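Local structure of streptokinase domain B (Streptococcus dysgalactiae subsp. equisimilis, 1QQR) at residues 42-46 with 47-51. The protein is one domain of streptokinase, a non-proteolytic plasminogen activator, and probably takes part in binding plasminogen during activation. Residues are numbered along the deposited sequence; the frame is centred on the assembly and turned at random.
Sequences DTITS and QELLA
Thr45 and Glu48 form a capping box where strand 43-45 runs straight into helix 46-60. Thr45 is the N-cap. Its OG1 lies between its own backbone N and carbonyl carbon (chi1 56°) and accepts a weak bond from Glu48 N at 3.4 Å. The return bond is the stronger one. The Glu48 side chain is extended beyond CG and crosses the Thr45 side chain obliquely, so that its end folds back beside Thr45. There Glu48 OE2 accepts from Thr45 N at 2.8 Å through its anti lone pair, with an N-H...O angle of 160°. The same oxygen takes a weak bond from Thr45 OG1, so two donors of one residue hold that end of the carboxylate. Glu48 OE1 has a long, weak ion pair with Lys36.

The first helical turn is closed by the backbone hydrogen bonds from Leu49 N to Thr45 O (3.2 Å) and from Leu50 N to Ser46 O (2.9 Å).

On the buried side, Ile44 and Leu49 cross at about a right angle. Ile44 CG2 meets Leu49 CD2 at 3.8 Å. Leu35 and Tyr12 of the main sheet also touch Leu49. Ser46 OG is hydrogen-bonded to Glu90 and to Phe91 N, tying the helix start to the chain leading into strand 92-94. On the exposed flank, Gln47 NE2 comes to 3.5 Å from Thr45 CB.

The box gives Thr45 N a good acceptor and Glu48 N a weak one, at the two sides of the strand-to-helix junction. The negative carboxylate near the helix N-terminus would probably also be favoured by the helix dipole.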
loop_
_atom_site.group_PDB
_atom_site.type_symbol
_atom_site.label_atom_id
_atom_site.label_comp_id
_atom_site.label_asym_id
_atom_site.label_seq_id
_atom_site.Cartn_x
_atom_site.Cartn_y
_atom_site.Cartn_z
ATOM N N ASP A 42 6.655 -10.979 9.838
ATOM C CA ASP A 42 7.487 -9.791 9.743
ATOM C C ASP A 42 6.553 -8.584 9.868
ATOM O O ASP A 42 5.337 -8.690 9.626
ATOM C CB ASP A 42 8.205 -9.756 8.400
ATOM C CG ASP A 42 9.394 -10.686 8.356
ATOM O OD1 ASP A 42 9.480 -11.576 9.228
ATOM O OD2 ASP A 42 10.240 -10.531 7.447
ATOM N N THR A 43 7.100 -7.437 10.238
ATOM C CA THR A 43 6.264 -6.261 10.392
ATOM C C THR A 43 6.714 -5.103 9.528
ATOM O O THR A 43 7.858 -5.039 9.106
ATOM C CB THR A 43 6.256 -5.764 11.827
ATOM O OG1 THR A 43 7.603 -5.471 12.213
ATOM C CG2 THR A 43 5.632 -6.801 12.755
ATOM N N ILE A 44 5.775 -4.198 9.285
ATOM C CA ILE A 44 5.980 -2.986 8.502
ATOM C C ILE A 44 5.250 -1.960 9.350
ATOM O O ILE A 44 4.136 -2.228 9.777
ATOM C CB ILE A 44 5.303 -3.097 7.133
ATOM C CG1 ILE A 44 5.929 -4.251 6.358
ATOM C CG2 ILE A 44 5.488 -1.827 6.347
ATOM C CD1 ILE A 44 5.194 -4.608 5.116
ATOM N N THR A 45 5.874 -0.812 9.605
ATOM C CA THR A 45 5.260 0.215 10.438
ATOM C C THR A 45 4.774 1.376 9.591
ATOM O O THR A 45 5.232 1.563 8.455
ATOM C CB THR A 45 6.272 0.797 11.436
ATOM O OG1 THR A 45 7.405 1.298 10.711
ATOM C CG2 THR A 45 6.748 -0.266 12.407
ATOM N N SER A 46 3.862 2.164 10.159
ATOM C CA SER A 46 3.334 3.342 9.476
ATOM C C SER A 46 4.448 4.347 9.144
ATOM O O SER A 46 4.406 4.996 8.102
ATOM C CB SER A 46 2.272 3.999 10.337
ATOM O OG SER A 46 2.741 4.119 11.661
ATOM N N GLN A 47 5.469 4.456 9.989
ATOM C CA GLN A 47 6.551 5.397 9.673
ATOM C C GLN A 47 7.296 4.988 8.410
ATOM O O GLN A 47 7.678 5.830 7.602
ATOM C CB GLN A 47 7.545 5.531 10.833
ATOM C CG GLN A 47 6.977 6.240 12.058
ATOM C CD GLN A 47 6.265 5.305 12.999
ATOM O OE1 GLN A 47 5.813 5.717 14.064
ATOM N NE2 GLN A 47 6.157 4.040 12.618
ATOM N N GLU A 48 7.511 3.692 8.247
ATOM C CA GLU A 48 8.179 3.188 7.055
ATOM C C GLU A 48 7.337 3.461 5.810
ATOM O O GLU A 48 7.874 3.794 4.756
ATOM C CB GLU A 48 8.403 1.687 7.169
ATOM C CG GLU A 48 9.251 1.299 8.373
ATOM C CD GLU A 48 9.475 -0.206 8.458
ATOM O OE1 GLU A 48 10.639 -0.636 8.298
ATOM O OE2 GLU A 48 8.488 -0.947 8.675
ATOM N N LEU A 49 6.021 3.307 5.935
ATOM C CA LEU A 49 5.137 3.532 4.794
ATOM C C LEU A 49 5.137 5.022 4.432
ATOM O O LEU A 49 5.185 5.385 3.234
ATOM C CB LEU A 49 3.718 3.025 5.103
ATOM C CG LEU A 49 3.614 1.502 5.280
ATOM C CD1 LEU A 49 2.176 1.137 5.591
ATOM C CD2 LEU A 49 4.080 0.771 4.007
ATOM N N LEU A 50 5.116 5.876 5.459
ATOM C CA LEU A 50 5.171 7.321 5.231
ATOM C C LEU A 50 6.444 7.663 4.472
ATOM O O LEU A 50 6.409 8.451 3.525
ATOM C CB LEU A 50 5.171 8.113 6.544
ATOM C CG LEU A 50 5.427 9.624 6.350
ATOM C CD1 LEU A 50 4.203 10.316 5.766
ATOM C CD2 LEU A 50 5.738 10.242 7.677
ATOM N N ALA A 51 7.566 7.060 4.861
ATOM C CA ALA A 51 8.823 7.368 4.195
ATOM C C ALA A 51 8.709 6.981 2.732
ATOM O O ALA A 51 9.171 7.709 1.849
ATOM C CB ALA A 51 10.006 6.637 4.869
#